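Local coordinates for oligopeptide-binding protein AppA (Bacillus subtilis, PDB 1XOC) that binds oligopeptides, including tetra- and pentapeptides but not tripeptides, for an ABC permease that can replace the Opp system in sporulation and competence, at residues K281-L291 with A478-L486. Numbering follows the deposited sequence.
Sequences KKVRQALTTAL and AEDQPYTFL
Glu479 meets Lys281 in a salt bridge, with NZ 3.0 Å from OE2. The ammonium comes to the anti lone pair of that oxygen, and the two side chains cross at about a right angle. Next along, Asp480 lies beside the same lysine chain, and its OD1 is 3.4 Å from Lys281 CD. The lysine bends at chi3 (91°), which turns its end toward Glu479. A water bonded to both Lys281 NZ and Asp480 OD1 links the lysine to this second acid. The other carboxylate oxygen, Asp480 OD2, bonds to Tyr445 and Asn447.

Arg284 grips the turn where helix 463-480 ends. Its NE and NH2 both bond to the carbonyl O of Asp480, at 2.8 Å from NH2. NE also bonds to Gln481 O at 3.0 Å, but from above that carbonyl plane. Both oxygens lie near the guanidinium plane, at its edge. A leucine at Arg284 would probably deprive these two carbonyl oxygens of the arginine's N-H groups and leave the turn less firmly held.

Gln481 has positive phi (47°), as the first residue beyond the helix. Its chain folds back at chi2 (-70°), and NE2 bonds to Ala478 O at 2.8 Å. This fixes the amide, whose OE1 accepts from Thr288 OG1 at 2.6 Å, in the carbonyl plane. Thr484 OG1 in turn donates to Thr288 OG1 (2.7 Å). Its methyl CG2 touches Leu291 CD1. Trp271 also bonds to Thr484 OG1.

The contact seats helix 281-289 against the bend joining helix 463-480 to strand 483-496. Strand 265-271 pairs with that strand and touches Leu287 and Leu291. Helix 371-385 packs on Ala290 and Leu291, and helix 332-341 on Gln285, Ala286 and Ala290.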
ATOM      1  N   LYS A 281       7.108  -9.261 -23.697  1.00 33.41           N
ATOM      2  CA  LYS A 281       7.209 -10.197 -22.579  1.00 33.35           C
ATOM      3  C   LYS A 281       8.598 -10.830 -22.479  1.00 33.01           C
ATOM      4  O   LYS A 281       9.122 -10.999 -21.382  1.00 31.74           O
ATOM      5  CB  LYS A 281       6.179 -11.313 -22.737  1.00 33.52           C
ATOM      6  CG  LYS A 281       6.271 -12.405 -21.688  1.00 34.63           C
ATOM      7  CD  LYS A 281       5.190 -13.465 -21.874  1.00 35.26           C
ATOM      8  CE  LYS A 281       5.658 -14.593 -22.757  1.00 38.94           C
ATOM      9  NZ  LYS A 281       4.610 -15.630 -22.933  1.00 40.59           N
ATOM     10  N   LYS A 282       9.177 -11.212 -23.619  1.00 32.63           N
ATOM     11  CA  LYS A 282      10.473 -11.900 -23.595  1.00 32.75           C
ATOM     12  C   LYS A 282      11.589 -10.999 -23.060  1.00 32.15           C
ATOM     13  O   LYS A 282      12.486 -11.470 -22.347  1.00 32.17           O
ATOM     14  CB  LYS A 282      10.835 -12.470 -24.969  1.00 32.93           C
ATOM     15  CG  LYS A 282      11.799 -13.626 -24.849  1.00 33.50           C
ATOM     16  CD  LYS A 282      11.845 -14.477 -26.095  1.00 35.55           C
ATOM     17  CE  LYS A 282      12.960 -14.036 -26.968  1.00 38.78           C
ATOM     18  NZ  LYS A 282      14.189 -14.102 -26.166  1.00 40.65           N
ATOM     19  N   VAL A 283      11.510  -9.706 -23.369  1.00 31.28           N
ATOM     20  CA  VAL A 283      12.451  -8.724 -22.822  1.00 30.83           C
ATOM     21  C   VAL A 283      12.297  -8.623 -21.297  1.00 30.44           C
ATOM     22  O   VAL A 283      13.294  -8.675 -20.577  1.00 30.20           O
ATOM     23  CB  VAL A 283      12.306  -7.339 -23.516  1.00 30.47           C
ATOM     24  CG1 VAL A 283      13.035  -6.213 -22.746  1.00 31.12           C
ATOM     25  CG2 VAL A 283      12.821  -7.435 -24.956  1.00 30.87           C
ATOM     26  N   ARG A 284      11.063  -8.484 -20.812  1.00 31.06           N
ATOM     27  CA  ARG A 284      10.822  -8.441 -19.367  1.00 30.48           C
ATOM     28  C   ARG A 284      11.333  -9.695 -18.661  1.00 30.57           C
ATOM     29  O   ARG A 284      11.967  -9.606 -17.613  1.00 30.33           O
ATOM     30  CB  ARG A 284       9.352  -8.210 -19.040  1.00 30.13           C
ATOM     31  CG  ARG A 284       8.842  -6.877 -19.515  1.00 31.19           C
ATOM     32  CD  ARG A 284       7.513  -6.539 -18.907  1.00 30.85           C
ATOM     33  NE  ARG A 284       6.510  -7.590 -19.135  1.00 30.63           N
ATOM     34  CZ  ARG A 284       5.703  -7.657 -20.192  1.00 31.38           C
ATOM     35  NH1 ARG A 284       5.768  -6.750 -21.157  1.00 31.07           N
ATOM     36  NH2 ARG A 284       4.844  -8.656 -20.302  1.00 32.06           N
ATOM     37  N   GLN A 285      11.105 -10.861 -19.261  1.00 30.36           N
ATOM     38  CA  GLN A 285      11.641 -12.111 -18.722  1.00 30.44           C
ATOM     39  C   GLN A 285      13.174 -12.106 -18.690  1.00 30.59           C
ATOM     40  O   GLN A 285      13.787 -12.618 -17.757  1.00 30.00           O
ATOM     41  CB  GLN A 285      11.154 -13.303 -19.542  1.00 30.70           C
ATOM     42  CG  GLN A 285       9.659 -13.595 -19.439  1.00 31.03           C
ATOM     43  CD  GLN A 285       9.223 -14.725 -20.343  1.00 31.56           C
ATOM     44  OE1 GLN A 285       8.173 -15.319 -20.128  1.00 34.60           O
ATOM     45  NE2 GLN A 285      10.022 -15.024 -21.371  1.00 31.38           N
ATOM     46  N   ALA A 286      13.776 -11.539 -19.727  1.00 30.31           N
ATOM     47  CA  ALA A 286      15.232 -11.417 -19.818  1.00 30.37           C
ATOM     48  C   ALA A 286      15.794 -10.514 -18.719  1.00 30.77           C
ATOM     49  O   ALA A 286      16.852 -10.802 -18.148  1.00 31.22           O
ATOM     50  CB  ALA A 286      15.623 -10.889 -21.175  1.00 30.60           C
ATOM     51  N   LEU A 287      15.106  -9.414 -18.430  1.00 30.50           N
ATOM     52  CA  LEU A 287      15.553  -8.481 -17.396  1.00 30.60           C
ATOM     53  C   LEU A 287      15.562  -9.158 -16.036  1.00 30.79           C
ATOM     54  O   LEU A 287      16.512  -9.029 -15.266  1.00 32.15           O
ATOM     55  CB  LEU A 287      14.669  -7.239 -17.369  1.00 31.12           C
ATOM     56  CG  LEU A 287      14.719  -6.318 -18.584  1.00 31.83           C
ATOM     57  CD1 LEU A 287      13.531  -5.375 -18.640  1.00 31.12           C
ATOM     58  CD2 LEU A 287      15.991  -5.517 -18.583  1.00 34.21           C
ATOM     59  N   THR A 288      14.522  -9.920 -15.743  1.00 30.30           N
ATOM     60  CA  THR A 288      14.509 -10.668 -14.506  1.00 29.90           C
ATOM     61  C   THR A 288      15.660 -11.672 -14.470  1.00 29.65           C
ATOM     62  O   THR A 288      16.361 -11.812 -13.460  1.00 29.96           O
ATOM     63  CB  THR A 288      13.163 -11.396 -14.338  1.00 29.86           C
ATOM     64  OG1 THR A 288      12.119 -10.413 -14.239  1.00 28.69           O
ATOM     65  CG2 THR A 288      13.172 -12.286 -13.093  1.00 30.65           C
ATOM     66  N   THR A 289      15.863 -12.362 -15.584  1.00 29.20           N
ATOM     67  CA  THR A 289      16.890 -13.403 -15.664  1.00 29.12           C
ATOM     68  C   THR A 289      18.287 -12.812 -15.498  1.00 28.77           C
ATOM     69  O   THR A 289      19.210 -13.498 -15.065  1.00 28.46           O
ATOM     70  CB  THR A 289      16.787 -14.146 -17.018  1.00 29.32           C
ATOM     71  OG1 THR A 289      15.473 -14.676 -17.149  1.00 29.95           O
ATOM     72  CG2 THR A 289      17.779 -15.295 -17.127  1.00 29.51           C
ATOM     73  N   ALA A 290      18.437 -11.537 -15.850  1.00 29.56           N
ATOM     74  CA  ALA A 290      19.731 -10.846 -15.748  1.00 29.55           C
ATOM     75  C   ALA A 290      20.057 -10.384 -14.329  1.00 29.75           C
ATOM     76  O   ALA A 290      21.182  -9.949 -14.071  1.00 29.65           O
ATOM     77  CB  ALA A 290      19.745  -9.643 -16.662  1.00 30.20           C
ATOM     78  N   LEU A 291      19.071 -10.435 -13.439  1.00 30.38           N
ATOM     79  CA  LEU A 291      19.233  -9.907 -12.090  1.00 30.53           C
ATOM     80  C   LEU A 291      19.433 -11.008 -11.058  1.00 30.53           C
ATOM     81  O   LEU A 291      18.624 -11.933 -10.929  1.00 30.51           O
ATOM     82  CB  LEU A 291      18.063  -9.015 -11.712  1.00 30.83           C
ATOM     83  CG  LEU A 291      17.867  -7.773 -12.584  1.00 32.16           C
ATOM     84  CD1 LEU A 291      16.521  -7.110 -12.331  1.00 34.01           C
ATOM     85  CD2 LEU A 291      19.045  -6.789 -12.404  1.00 33.72           C
ATOM     86  N   ALA A 478       3.182 -14.524 -13.348  1.00 31.79           N
ATOM     87  CA  ALA A 478       4.580 -14.959 -13.302  1.00 32.05           C
ATOM     88  C   ALA A 478       5.184 -15.102 -14.699  1.00 32.57           C
ATOM     89  O   ALA A 478       6.255 -14.578 -14.970  1.00 32.80           O
ATOM     90  CB  ALA A 478       4.711 -16.250 -12.525  1.00 32.82           C
ATOM     91  N   GLU A 479       4.493 -15.785 -15.599  1.00 32.43           N
ATOM     92  CA  GLU A 479       4.997 -15.940 -16.967  1.00 32.18           C
ATOM     93  C   GLU A 479       5.226 -14.581 -17.641  1.00 32.18           C
ATOM     94  O   GLU A 479       6.219 -14.381 -18.333  1.00 33.20           O
ATOM     95  CB  GLU A 479       4.039 -16.802 -17.806  1.00 32.97           C
ATOM     96  CG  GLU A 479       4.303 -16.783 -19.331  1.00 34.93           C
ATOM     97  CD  GLU A 479       5.618 -17.454 -19.763  1.00 39.55           C
ATOM     98  OE1 GLU A 479       6.303 -18.061 -18.905  1.00 42.52           O
ATOM     99  OE2 GLU A 479       5.958 -17.390 -20.977  1.00 42.30           O
ATOM    100  N   ASP A 480       4.296 -13.651 -17.446  1.00 31.07           N
ATOM    101  CA  ASP A 480       4.336 -12.369 -18.153  1.00 31.10           C
ATOM    102  C   ASP A 480       5.324 -11.349 -17.578  1.00 30.72           C
ATOM    103  O   ASP A 480       5.737 -10.428 -18.276  1.00 30.62           O
ATOM    104  CB  ASP A 480       2.919 -11.767 -18.208  1.00 30.70           C
ATOM    105  CG  ASP A 480       1.970 -12.588 -19.066  1.00 32.90           C
ATOM    106  OD1 ASP A 480       2.439 -13.453 -19.847  1.00 32.41           O
ATOM    107  OD2 ASP A 480       0.743 -12.359 -18.977  1.00 34.73           O
ATOM    108  N   GLN A 481       5.727 -11.521 -16.322  1.00 30.11           N
ATOM    109  CA  GLN A 481       6.681 -10.633 -15.680  1.00 30.45           C
ATOM    110  C   GLN A 481       6.331  -9.155 -15.904  1.00 30.34           C
ATOM    111  O   GLN A 481       7.177  -8.381 -16.356  1.00 30.50           O
ATOM    112  CB  GLN A 481       8.108 -10.911 -16.155  1.00 30.59           C
ATOM    113  CG  GLN A 481       8.651 -12.277 -15.726  1.00 30.97           C
ATOM    114  CD  GLN A 481       8.925 -12.359 -14.236  1.00 31.44           C
ATOM    115  OE1 GLN A 481       9.895 -11.760 -13.753  1.00 32.27           O
ATOM    116  NE2 GLN A 481       8.105 -13.122 -13.509  1.00 31.71           N
ATOM    117  N   PRO A 482       5.102  -8.738 -15.532  1.00 29.91           N
ATOM    118  CA  PRO A 482       4.818  -7.310 -15.625  1.00 30.08           C
ATOM    119  C   PRO A 482       5.710  -6.523 -14.650  1.00 30.66           C
ATOM    120  O   PRO A 482       6.017  -5.341 -14.879  1.00 29.96           O
ATOM    121  CB  PRO A 482       3.354  -7.228 -15.231  1.00 30.20           C
ATOM    122  CG  PRO A 482       3.114  -8.456 -14.370  1.00 30.19           C
ATOM    123  CD  PRO A 482       3.966  -9.504 -14.981  1.00 30.31           C
ATOM    124  N   TYR A 483       6.103  -7.201 -13.573  1.00 31.00           N
ATOM    125  CA  TYR A 483       7.116  -6.745 -12.640  1.00 30.96           C
ATOM    126  C   TYR A 483       8.233  -7.786 -12.593  1.00 30.39           C
ATOM    127  O   TYR A 483       7.999  -8.961 -12.889  1.00 31.29           O
ATOM    128  CB  TYR A 483       6.590  -6.693 -11.197  1.00 31.90           C
ATOM    129  CG  TYR A 483       5.386  -5.834 -10.851  1.00 31.56           C
ATOM    130  CD1 TYR A 483       4.942  -4.796 -11.646  1.00 30.61           C
ATOM    131  CD2 TYR A 483       4.690  -6.071  -9.662  1.00 30.38           C
ATOM    132  CE1 TYR A 483       3.861  -4.000 -11.262  1.00 31.62           C
ATOM    133  CE2 TYR A 483       3.601  -5.277  -9.270  1.00 31.28           C
ATOM    134  CZ  TYR A 483       3.197  -4.253 -10.053  1.00 32.09           C
ATOM    135  OH  TYR A 483       2.113  -3.501  -9.645  1.00 33.06           O
ATOM    136  N   THR A 484       9.422  -7.340 -12.178  1.00 29.87           N
ATOM    137  CA  THR A 484      10.405  -8.211 -11.568  1.00 29.02           C
ATOM    138  C   THR A 484      10.125  -8.200 -10.074  1.00 29.59           C
ATOM    139  O   THR A 484      10.279  -7.180  -9.398  1.00 30.26           O
ATOM    140  CB  THR A 484      11.861  -7.771 -11.874  1.00 28.67           C
ATOM    141  OG1 THR A 484      12.078  -7.898 -13.271  1.00 30.26           O
ATOM    142  CG2 THR A 484      12.834  -8.599 -11.180  1.00 30.19           C
ATOM    143  N   PHE A 485       9.706  -9.334  -9.549  1.00 29.53           N
ATOM    144  CA  PHE A 485       9.425  -9.430  -8.141  1.00 28.98           C
ATOM    145  C   PHE A 485      10.756  -9.536  -7.424  1.00 29.17           C
ATOM    146  O   PHE A 485      11.608 -10.312  -7.836  1.00 29.43           O
ATOM    147  CB  PHE A 485       8.505 -10.635  -7.872  1.00 29.97           C
ATOM    148  CG  PHE A 485       7.162 -10.491  -8.517  1.00 29.68           C
ATOM    149  CD1 PHE A 485       6.915 -11.058  -9.771  1.00 32.94           C
ATOM    150  CD2 PHE A 485       6.169  -9.741  -7.919  1.00 32.34           C
ATOM    151  CE1 PHE A 485       5.685 -10.880 -10.404  1.00 31.88           C
ATOM    152  CE2 PHE A 485       4.952  -9.565  -8.537  1.00 32.23           C
ATOM    153  CZ  PHE A 485       4.703 -10.140  -9.778  1.00 31.23           C
ATOM    154  N   LEU A 486      10.966  -8.747  -6.365  1.00 29.40           N
ATOM    155  CA  LEU A 486      12.266  -8.705  -5.701  1.00 29.19           C
ATOM    156  C   LEU A 486      12.285  -9.481  -4.387  1.00 29.50           C
ATOM    157  O   LEU A 486      13.001 -10.464  -4.278  1.00 30.47           O
ATOM    158  CB  LEU A 486      12.766  -7.253  -5.534  1.00 29.54           C
ATOM    159  CG  LEU A 486      13.142  -6.456  -6.811  1.00 30.95           C
ATOM    160  CD1 LEU A 486      13.468  -5.025  -6.403  1.00 32.35           C
ATOM    161  CD2 LEU A 486      14.264  -7.097  -7.611  1.00 30.75           C
TER
HETATM  162  O   HOH W   1       1.949 -14.424 -22.097  1.00 50.91           O